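PDB 4AE5: signal transduction protein TRAP from Staphylococcus aureus, which probably acts as a phosphorylation-dependent regulator of pathogenesis that activates the agr system and RNAIII synthesis, raising toxin expression and promoting biofilm formation. Local coordinates for residues A[15-18]-A[19-23]; A[91-94]-A[95-98]; A[120-123]-A[124-127]; A[133-136]-A[137-141]. All blocks are in the same frame, centred on the assembly; numbering follows the deposited sequence. Where two conformers were deposited one is given.

Contact 1 of 4, residues A[15-18]-A[19-23]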
loop_
_atom_site.group_PDB
_atom_site.type_symbol
_atom_site.label_atom_id
_atom_site.label_comp_id
_atom_site.label_asym_id
_atom_site.label_seq_id
_atom_site.Cartn_x
_atom_site.Cartn_y
_atom_site.Cartn_z
ATOM N N HIS A 15 -14.687 10.062 -6.377
ATOM C CA HIS A 15 -14.260 11.291 -7.071
ATOM C C HIS A 15 -14.989 12.531 -6.508
ATOM O O HIS A 15 -14.406 13.612 -6.391
ATOM C CB HIS A 15 -14.484 11.157 -8.567
ATOM C CG HIS A 15 -13.930 12.309 -9.338
ATOM N ND1 HIS A 15 -14.679 13.343 -9.743
ATOM C CD2 HIS A 15 -12.632 12.591 -9.697
ATOM C CE1 HIS A 15 -13.922 14.224 -10.399
ATOM N NE2 HIS A 15 -12.656 13.773 -10.374
ATOM N N GLN A 16 -16.239 12.354 -6.089
ATOM C CA GLN A 16 -16.947 13.434 -5.361
ATOM C C GLN A 16 -16.189 13.828 -4.047
ATOM O O GLN A 16 -16.047 15.020 -3.719
ATOM C CB GLN A 16 -18.405 13.013 -5.050
ATOM C CG GLN A 16 -19.249 14.157 -4.463
ATOM C CD GLN A 16 -19.501 15.165 -5.535
ATOM O OE1 GLN A 16 -20.060 14.828 -6.580
ATOM N NE2 GLN A 16 -19.044 16.389 -5.328
ATOM N N ILE A 17 -15.688 12.832 -3.290
ATOM C CA ILE A 17 -14.878 13.155 -2.083
ATOM C C ILE A 17 -13.664 13.940 -2.490
ATOM O O ILE A 17 -13.344 14.969 -1.886
ATOM C CB ILE A 17 -14.551 11.916 -1.189
ATOM C CG1 ILE A 17 -15.865 11.310 -0.625
ATOM C CG2 ILE A 17 -13.518 12.273 -0.099
ATOM C CD1 ILE A 17 -15.663 10.001 0.136
ATOM N N LYS A 18 -13.012 13.505 -3.563
ATOM C CA LYS A 18 -11.837 14.199 -4.031
ATOM C C LYS A 18 -12.060 15.702 -4.286
ATOM O O LYS A 18 -11.294 16.587 -3.814
ATOM C CB LYS A 18 -11.331 13.522 -5.290
ATOM C CG LYS A 18 -9.841 13.631 -5.441
ATOM C CD LYS A 18 -9.412 12.814 -6.632
ATOM C CE LYS A 18 -8.853 13.730 -7.700
ATOM N NZ LYS A 18 -7.568 14.329 -7.267
ATOM N N ILE A 19 -13.105 15.974 -5.032
ATOM C CA ILE A 19 -13.367 17.337 -5.515
ATOM C C ILE A 19 -14.010 18.232 -4.440
ATOM O O ILE A 19 -13.837 19.456 -4.461
ATOM C CB ILE A 19 -14.194 17.319 -6.812
ATOM C CG1 ILE A 19 -13.488 16.513 -7.903
ATOM C CG2 ILE A 19 -14.455 18.728 -7.330
ATOM C CD1 ILE A 19 -12.289 17.226 -8.500
ATOM N N ASN A 20 -14.733 17.619 -3.516
ATOM C CA ASN A 20 -15.225 18.312 -2.321
ATOM C C ASN A 20 -14.146 18.748 -1.356
ATOM O O ASN A 20 -14.382 19.652 -0.559
ATOM C CB ASN A 20 -16.275 17.474 -1.542
ATOM C CG ASN A 20 -17.587 17.326 -2.297
ATOM O OD1 ASN A 20 -18.552 16.717 -1.782
ATOM N ND2 ASN A 20 -17.644 17.856 -3.510
ATOM N N ASN A 21 -12.959 18.153 -1.426
ATOM C CA ASN A 21 -11.929 18.379 -0.387
ATOM C C ASN A 21 -10.604 18.742 -1.015
ATOM O O ASN A 21 -9.633 18.000 -0.875
ATOM C CB ASN A 21 -11.786 17.117 0.476
ATOM C CG ASN A 21 -13.033 16.821 1.289
ATOM O OD1 ASN A 21 -13.811 15.866 1.010
ATOM N ND2 ASN A 21 -13.262 17.648 2.271
ATOM N N PRO A 22 -10.565 19.882 -1.727
ATOM C CA PRO A 22 -9.427 20.208 -2.567
ATOM C C PRO A 22 -8.121 20.527 -1.757
ATOM O O PRO A 22 -7.018 20.412 -2.321
ATOM C CB PRO A 22 -9.923 21.437 -3.343
ATOM C CG PRO A 22 -10.991 22.050 -2.509
ATOM C CD PRO A 22 -11.449 21.048 -1.488
ATOM N N THR A 23 -8.245 20.905 -0.476
ATOM C CA THR A 23 -7.073 21.150 0.397
ATOM C C THR A 23 -6.327 19.860 0.897
ATOM O O THR A 23 -5.232 19.922 1.500
ATOM C CB THR A 23 -7.432 22.025 1.612
ATOM O OG1 THR A 23 -8.367 21.335 2.462
ATOM C CG2 THR A 23 -8.008 23.462 1.175
#

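Contact 2 of 4, residues A[91-94]-A[95-98]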
loop_
_atom_site.group_PDB
_atom_site.type_symbol
_atom_site.label_atom_id
_atom_site.label_comp_id
_atom_site.label_asym_id
_atom_site.label_seq_id
_atom_site.Cartn_x
_atom_site.Cartn_y
_atom_site.Cartn_z
ATOM N N ASP A 91 16.487 -5.387 3.106
ATOM C CA ASP A 91 17.451 -4.584 2.384
ATOM C C ASP A 91 16.766 -3.620 1.452
ATOM O O ASP A 91 16.033 -4.001 0.627
ATOM C CB ASP A 91 18.470 -5.427 1.591
ATOM C CG ASP A 91 19.699 -4.625 1.123
ATOM O OD1 ASP A 91 19.689 -3.401 1.110
ATOM O OD2 ASP A 91 20.681 -5.242 0.732
ATOM N N ASP A 92 17.049 -2.361 1.646
ATOM C CA ASP A 92 16.542 -1.278 0.872
ATOM C C ASP A 92 16.873 -1.262 -0.618
ATOM O O ASP A 92 16.460 -0.348 -1.282
ATOM C CB ASP A 92 17.072 0.051 1.454
ATOM C CG ASP A 92 16.001 0.839 2.055
ATOM O OD1 ASP A 92 15.099 0.164 2.460
ATOM O OD2 ASP A 92 16.007 2.082 2.125
ATOM N N ASN A 93 17.619 -2.226 -1.106
ATOM C CA ASN A 93 18.206 -2.144 -2.449
ATOM C C ASN A 93 17.193 -2.097 -3.595
ATOM O O ASN A 93 17.488 -1.616 -4.645
ATOM C CB ASN A 93 19.187 -3.262 -2.712
ATOM C CG ASN A 93 19.921 -3.106 -4.023
ATOM O OD1 ASN A 93 20.340 -2.034 -4.375
ATOM N ND2 ASN A 93 20.064 -4.177 -4.744
ATOM N N PHE A 94 16.008 -2.610 -3.320
ATOM C CA PHE A 94 14.894 -2.577 -4.241
ATOM C C PHE A 94 14.572 -1.182 -4.709
ATOM O O PHE A 94 14.070 -1.001 -5.748
ATOM C CB PHE A 94 13.666 -3.287 -3.665
ATOM C CG PHE A 94 13.099 -2.681 -2.417
ATOM C CD1 PHE A 94 12.375 -1.528 -2.461
ATOM C CD2 PHE A 94 13.233 -3.310 -1.194
ATOM C CE1 PHE A 94 11.828 -0.984 -1.333
ATOM C CE2 PHE A 94 12.673 -2.777 -0.051
ATOM C CZ PHE A 94 11.971 -1.611 -0.126
ATOM N N ARG A 95 14.928 -0.202 -3.898
ATOM C CA ARG A 95 14.730 1.180 -4.277
ATOM C C ARG A 95 15.460 1.568 -5.576
ATOM O O ARG A 95 15.093 2.528 -6.252
ATOM C CB ARG A 95 15.256 2.025 -3.138
ATOM C CG ARG A 95 15.283 3.510 -3.369
ATOM C CD ARG A 95 16.393 4.104 -2.448
ATOM N NE ARG A 95 16.083 3.944 -1.025
ATOM C CZ ARG A 95 15.799 4.953 -0.166
ATOM N NH1 ARG A 95 15.737 6.229 -0.558
ATOM N NH2 ARG A 95 15.559 4.667 1.110
ATOM N N ASN A 96 16.482 0.809 -5.922
ATOM C CA ASN A 96 17.198 1.070 -7.182
ATOM C C ASN A 96 16.758 0.240 -8.385
ATOM O O ASN A 96 17.308 0.422 -9.482
ATOM C CB ASN A 96 18.679 0.838 -6.989
ATOM C CG ASN A 96 19.233 1.738 -5.947
ATOM O OD1 ASN A 96 19.772 1.253 -4.991
ATOM N ND2 ASN A 96 18.980 3.044 -6.069
ATOM N N PHE A 97 15.779 -0.621 -8.197
ATOM C CA PHE A 97 15.266 -1.437 -9.322
ATOM C C PHE A 97 14.522 -0.598 -10.373
ATOM O O PHE A 97 13.876 0.417 -10.091
ATOM C CB PHE A 97 14.395 -2.590 -8.764
ATOM C CG PHE A 97 15.162 -3.747 -8.167
ATOM C CD1 PHE A 97 16.370 -3.574 -7.491
ATOM C CD2 PHE A 97 14.673 -5.031 -8.304
ATOM C CE1 PHE A 97 17.046 -4.655 -6.937
ATOM C CE2 PHE A 97 15.341 -6.108 -7.759
ATOM C CZ PHE A 97 16.508 -5.915 -7.054
ATOM N N GLY A 98 14.623 -1.014 -11.636
ATOM C CA GLY A 98 14.030 -0.242 -12.730
ATOM C C GLY A 98 12.569 0.090 -12.481
ATOM O O GLY A 98 11.777 -0.743 -12.008
#

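Contact 3 of 4, residues A[120-123]-A[124-127]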
loop_
_atom_site.group_PDB
_atom_site.type_symbol
_atom_site.label_atom_id
_atom_site.label_comp_id
_atom_site.label_asym_id
_atom_site.label_seq_id
_atom_site.Cartn_x
_atom_site.Cartn_y
_atom_site.Cartn_z
ATOM N N PHE A 120 5.223 1.903 -8.618
ATOM C CA PHE A 120 6.207 1.786 -9.737
ATOM C C PHE A 120 5.731 2.597 -10.942
ATOM O O PHE A 120 4.554 3.003 -10.995
ATOM C CB PHE A 120 6.366 0.302 -10.125
ATOM C CG PHE A 120 7.403 -0.452 -9.359
ATOM C CD1 PHE A 120 7.136 -0.872 -8.038
ATOM C CD2 PHE A 120 8.624 -0.753 -9.913
ATOM C CE1 PHE A 120 8.055 -1.583 -7.342
ATOM C CE2 PHE A 120 9.571 -1.460 -9.199
ATOM C CZ PHE A 120 9.310 -1.851 -7.907
ATOM N N ALA A 121 6.649 2.807 -11.927
ATOM C CA ALA A 121 6.314 3.495 -13.219
ATOM C C ALA A 121 5.054 2.910 -13.860
ATOM O O ALA A 121 4.177 3.645 -14.311
ATOM C CB ALA A 121 7.508 3.396 -14.232
ATOM N N ASP A 122 4.990 1.585 -13.942
ATOM C CA ASP A 122 3.837 0.896 -14.540
ATOM C C ASP A 122 3.699 -0.524 -14.043
ATOM O O ASP A 122 4.515 -1.001 -13.292
ATOM C CB ASP A 122 3.916 0.925 -16.126
ATOM C CG ASP A 122 5.167 0.249 -16.689
ATOM O OD1 ASP A 122 5.750 -0.634 -16.076
ATOM O OD2 ASP A 122 5.509 0.502 -17.896
ATOM N N ARG A 123 2.695 -1.239 -14.522
ATOM C CA ARG A 123 2.451 -2.568 -14.069
ATOM C C ARG A 123 3.563 -3.483 -14.403
ATOM O O ARG A 123 3.909 -4.331 -13.565
ATOM C CB ARG A 123 1.181 -3.116 -14.714
ATOM C CG ARG A 123 0.878 -4.531 -14.289
ATOM C CD ARG A 123 -0.381 -4.933 -15.018
ATOM N NE ARG A 123 -0.330 -6.326 -15.302
ATOM C CZ ARG A 123 -0.126 -6.807 -16.526
ATOM N NH1 ARG A 123 0.026 -5.982 -17.555
ATOM N NH2 ARG A 123 -0.093 -8.113 -16.710
ATOM N N HIS A 124 4.118 -3.359 -15.622
ATOM C CA HIS A 124 5.172 -4.286 -15.989
ATOM C C HIS A 124 6.377 -4.196 -15.048
ATOM O O HIS A 124 7.007 -5.211 -14.751
ATOM C CB HIS A 124 5.637 -4.118 -17.430
ATOM C CG HIS A 124 4.670 -4.660 -18.462
ATOM N ND1 HIS A 124 3.660 -5.503 -18.155
ATOM C CD2 HIS A 124 4.656 -4.521 -19.851
ATOM C CE1 HIS A 124 2.999 -5.858 -19.286
ATOM N NE2 HIS A 124 3.616 -5.256 -20.322
ATOM N N ALA A 125 6.755 -2.972 -14.677
ATOM C CA ALA A 125 7.926 -2.754 -13.836
ATOM C C ALA A 125 7.751 -3.456 -12.487
ATOM O O ALA A 125 8.701 -4.004 -11.939
ATOM C CB ALA A 125 8.155 -1.260 -13.612
ATOM N N TYR A 126 6.548 -3.377 -11.955
ATOM C CA TYR A 126 6.252 -4.027 -10.651
ATOM C C TYR A 126 6.330 -5.570 -10.862
ATOM O O TYR A 126 6.908 -6.276 -10.066
ATOM C CB TYR A 126 4.904 -3.592 -10.088
ATOM C CG TYR A 126 4.565 -4.443 -8.858
ATOM C CD1 TYR A 126 5.299 -4.284 -7.669
ATOM C CD2 TYR A 126 3.631 -5.491 -8.956
ATOM C CE1 TYR A 126 5.000 -5.067 -6.548
ATOM C CE2 TYR A 126 3.351 -6.319 -7.866
ATOM C CZ TYR A 126 4.032 -6.097 -6.672
ATOM O OH TYR A 126 3.759 -6.910 -5.621
ATOM N N GLU A 127 5.739 -6.092 -11.925
ATOM C CA GLU A 127 5.738 -7.541 -12.147
ATOM C C GLU A 127 7.121 -8.109 -12.420
ATOM O O GLU A 127 7.417 -9.195 -11.986
ATOM C CB GLU A 127 4.753 -7.912 -13.278
ATOM C CG GLU A 127 3.329 -7.626 -12.866
ATOM C CD GLU A 127 2.271 -8.202 -13.751
ATOM O OE1 GLU A 127 2.481 -8.319 -14.965
ATOM O OE2 GLU A 127 1.200 -8.545 -13.181
#

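Contact 4 of 4, residues A[133-136]-A[137-141]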
loop_
_atom_site.group_PDB
_atom_site.type_symbol
_atom_site.label_atom_id
_atom_site.label_comp_id
_atom_site.label_asym_id
_atom_site.label_seq_id
_atom_site.Cartn_x
_atom_site.Cartn_y
_atom_site.Cartn_z
ATOM N N ASP A 133 14.635 -12.184 -6.829
ATOM C CA ASP A 133 15.008 -12.614 -5.465
ATOM C C ASP A 133 14.713 -11.607 -4.396
ATOM O O ASP A 133 14.187 -12.032 -3.362
ATOM C CB ASP A 133 16.506 -13.040 -5.338
ATOM C CG ASP A 133 16.803 -14.337 -6.051
ATOM O OD1 ASP A 133 15.880 -15.019 -6.595
ATOM O OD2 ASP A 133 17.995 -14.682 -6.092
ATOM N N ALA A 134 15.002 -10.296 -4.611
ATOM C CA ALA A 134 14.776 -9.295 -3.565
ATOM C C ALA A 134 13.268 -9.318 -3.158
ATOM O O ALA A 134 12.898 -9.180 -1.960
ATOM C CB ALA A 134 15.177 -7.887 -4.002
ATOM N N PHE A 135 12.404 -9.552 -4.119
ATOM C CA PHE A 135 10.983 -9.663 -3.761
ATOM C C PHE A 135 10.628 -11.045 -3.239
ATOM O O PHE A 135 9.995 -11.156 -2.176
ATOM C CB PHE A 135 10.082 -9.287 -4.936
ATOM C CG PHE A 135 8.607 -9.209 -4.574
ATOM C CD1 PHE A 135 7.860 -10.404 -4.436
ATOM C CD2 PHE A 135 8.000 -7.989 -4.337
ATOM C CE1 PHE A 135 6.486 -10.354 -4.134
ATOM C CE2 PHE A 135 6.602 -7.914 -4.053
ATOM C CZ PHE A 135 5.871 -9.115 -3.918
ATOM N N ASN A 136 10.953 -12.077 -4.003
ATOM C CA ASN A 136 10.561 -13.444 -3.646
ATOM C C ASN A 136 11.020 -13.879 -2.289
ATOM O O ASN A 136 10.314 -14.631 -1.590
ATOM C CB ASN A 136 11.067 -14.445 -4.659
ATOM C CG ASN A 136 10.013 -14.911 -5.563
ATOM O OD1 ASN A 136 10.237 -15.014 -6.809
ATOM N ND2 ASN A 136 8.811 -15.180 -4.991
ATOM N N ASP A 137 12.196 -13.393 -1.874
ATOM C CA ASP A 137 12.732 -13.898 -0.643
ATOM C C ASP A 137 12.247 -13.099 0.572
ATOM O O ASP A 137 12.562 -13.478 1.757
ATOM C CB ASP A 137 14.262 -13.930 -0.694
ATOM C CG ASP A 137 14.803 -14.987 -1.649
ATOM O OD1 ASP A 137 14.140 -15.984 -2.009
ATOM O OD2 ASP A 137 15.944 -14.809 -2.096
ATOM N N HIS A 138 11.589 -11.955 0.311
ATOM C CA HIS A 138 11.163 -11.032 1.398
ATOM C C HIS A 138 9.675 -10.693 1.520
ATOM O O HIS A 138 9.186 -10.483 2.651
ATOM C CB HIS A 138 12.027 -9.755 1.379
ATOM C CG HIS A 138 13.476 -10.044 1.378
ATOM N ND1 HIS A 138 14.153 -10.400 2.487
ATOM C CD2 HIS A 138 14.384 -10.096 0.338
ATOM C CE1 HIS A 138 15.428 -10.658 2.160
ATOM N NE2 HIS A 138 15.559 -10.482 0.851
ATOM N N PHE A 139 8.949 -10.605 0.393
ATOM C CA PHE A 139 7.616 -9.982 0.363
ATOM C C PHE A 139 6.565 -10.965 -0.174
ATOM O O PHE A 139 5.340 -10.610 -0.219
ATOM C CB PHE A 139 7.584 -8.666 -0.471
ATOM C CG PHE A 139 8.484 -7.564 0.066
ATOM C CD1 PHE A 139 8.227 -7.000 1.317
ATOM C CD2 PHE A 139 9.586 -7.132 -0.653
ATOM C CE1 PHE A 139 9.033 -5.980 1.799
ATOM C CE2 PHE A 139 10.437 -6.131 -0.162
ATOM C CZ PHE A 139 10.179 -5.572 1.088
ATOM N N SER A 140 7.009 -12.133 -0.667
ATOM C CA SER A 140 6.055 -13.123 -1.259
ATOM C C SER A 140 5.259 -13.854 -0.161
ATOM O O SER A 140 5.671 -13.876 1.005
ATOM C CB SER A 140 6.750 -14.232 -2.038
ATOM O OG SER A 140 7.691 -14.914 -1.194
ATOM N N LYS A 141 4.222 -14.551 -0.614
ATOM C CA LYS A 141 3.453 -15.446 0.221
ATOM C C LYS A 141 4.350 -16.461 0.903
ATOM O O LYS A 141 4.271 -16.608 2.133
ATOM C CB LYS A 141 2.414 -16.192 -0.643
ATOM C CG LYS A 141 1.297 -16.836 0.164
ATOM C CD LYS A 141 0.338 -17.727 -0.679
ATOM C CE LYS A 141 -0.713 -18.254 0.288
ATOM N NZ LYS A 141 -1.936 -18.853 -0.332
HETATM O O HOH W 1 13.831 -16.600 -4.367
#

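Contact 1 of 4, residues A[15-18]-A[19-23]
Ile19 N and Asn20 N donate to His15 O at 3.0 Å and Gln16 O at 2.9 Å, continuing the i to i+4 ladder of an alpha-helix, whereas Asn21 N makes a weak bond of 3.3 Å to Lys18 O. On one side of this turn the imidazole of His15 lies beneath the side chain of Ile19. With CG anti to the backbone N (chi1 -174°), the ring swings past its own carbonyl toward the next turn, and CG1 of Ile19 settles over one face, 3.4 Å from His15 CE1. Ile19 was modelled in two conformers, and the contact, described for one of them, is to be read with that caution. Tyr11 meets the same imidazole with its ring inclined by only about 20°. All this happens at the C-terminal end of helix 11-20: Asn21 is the first residue to abandon helical backbone angles, and Pro22, which has no N-H to give, follows it into the loop. The weak i+3 bond of Asn21 is consistent with the same change. One helical turn apart, the amides of Gln16 and Asn20 lean across each other, their planes 49° apart, on the exposed surface. Ile17 and Asn21 instead run alongside each other and point the same way; Ile17 packs on Leu47 and Asn21 on Val46. Lys18 leaves the helix on another course, its chain bending at its last two torsions before NZ forms a salt bridge with Glu64, while its side chain touches Gln28 of strand 27-30.

Contact 2 of 4, residues A[91-94]-A[95-98]
Asp92 OD2 receives Arg95 NH2 at 2.8 Å in a nearly straight salt bridge, with an angle of 168° at the hydrogen. The carboxylate oxygen sits at the edge of the guanidinium, close to its plane, and the N-H meets it nearly along the C-O axis. A bend at chi3 brings the tip of the arginine back over the turn to this partner. Beneath the ion pair, the backbone bonds in steps of three: Arg95 N to Asp92 O (3.0 Å), Asn96 N to Asn93 O (2.9 Å) and Phe97 N to Phe94 O (3.0 Å), the pattern of a 3-10 helix. The same winding brings Phe97 beneath Phe94, whose CA makes an off-centre CH-pi contact 4.2 Å from the ring centroid. At the edge of the Phe97 ring stands the amide of Asn93, its plane almost perpendicular, at 86°. Phe94 is the buried member; with its CG between backbone N and carbonyl carbon (chi1 63°), the ring folds back so that CD1 lies 3.2 Å from Arg95 N. The turn lies in the loop joining helix 80-88 to strand 100-108, where Phe94 meets Tyr103 edge-to-face and Asp92, Phe94 and Arg95 all rest on Ile59 of strand 51-59.

Contact 3 of 4, residues A[120-123]-A[124-127]
Phe120 and Tyr126 form the tightly packed half of this contact, both buried. CA of Tyr126 stands over the face of the Phe120 ring, 4.1 Å from its centroid, and the tyrosine ring, carried in against the sheet with CG anti to the backbone N (chi1 172°), turns its edge to that same phenylalanine in an offset edge-to-face pair with planes at 67°. The methyl of Ala125 adds a contact, CB to Phe120 CD2, of 3.8 Å. Tyr126 OH reaches on to Glu159. The chain here passes from strand 114-120 into helix 123-131; from strand 67-73 to strand 158-164 it follows the ferredoxin-like beta-alpha-beta-beta-alpha-beta order known from ABM domains. Asp122 is the N-cap: its OD1 accepts Ala125 N at 2.9 Å, nearly along the C-O axis, and its negative charge would probably suit the helix start. Toward solvent, matters are looser. Arg123 NH2 and Glu127 OE1 are 3.1 Å apart, yet the oxygen hangs over the guanidinium face and no N-H points at it, so the salt bridge relies on charge alone. Glu127 has a better-directed partner in Tyr161, whose OH bonds OE2. Beside the guanidinium, the exposed imidazole of His124 is inclined to it by 55°, with CE1 3.4 Å from Arg123 NH1.

Contact 4 of 4, residues A[133-136]-A[137-141]
The turn that ends helix 133-136 and prepares helix 141-144 gathers its backbone round one carbonyl. Phe135 O takes Phe139 N at 2.8 Å, nearly along the C=O axis, and His138 N at 3.1 Å from well above the carbonyl plane; Ser140 N adds only a weak third approach. Two sound bonds on one oxygen draw the departing chain tightly round the helix end, and Phe139 O bonds Tyr157 OH. One residue further on, the serine hydroxyl bridges the two helices. Ser140 OG donates to Asn136 O at 2.7 Å and accepts from Ala143 N, serving as the N-cap of the next helix; it is placed for both by a chi1 of 57°, which sets OG between its own backbone N and carbonyl carbon. Inside the turn, Phe139 CB lies almost over the centre of the Phe135 ring, 3.8 Å from the centroid and 13° off the normal, a CH-pi contact. The two rings themselves are oblique, their planes 54° apart. On the exposed side, Asp133 and Asp137 run side by side with their OD2 atoms 4.5 Å apart, a probable repulsion. A water lies 2.5 Å from Asp137 OD1, short enough to leave the detail doubtful, and bonds weakly to Asp133 OD1, so any easing is tentative. Ala134 O, by contrast, is buried without a hydrogen-bonding partner. The aromatic pair faces the rest of the protein, Phe135 meeting Phe129 of helix 123-131 edge-to-face and Phe139 doing the same with Phe118 of strand 114-120.

How the contacts relate
From the N terminus the four contacts follow in series, each within one continuous run of chain, so none nests in or crosses another. Contact 1 ends helix 11-20, apart from the rest; its nearest atoms are about 17 Å from those of contact 3, the closest of the others, and it lies across the chain's centre from contacts 2 and 4. Contact 2 turns the loop that leads into strand 100-108, contact 3 starts helix 123-131 after strand 114-120, and contact 4 joins helix 133-136 to helix 141-144. These three touch one another: Gly98 O lies against Phe120 CE2, Phe97 packs on Ala134, Phe94 on Phe139, and Tyr126 OH on Phe135. Together they bring loops and helices of the ABM region against its strands.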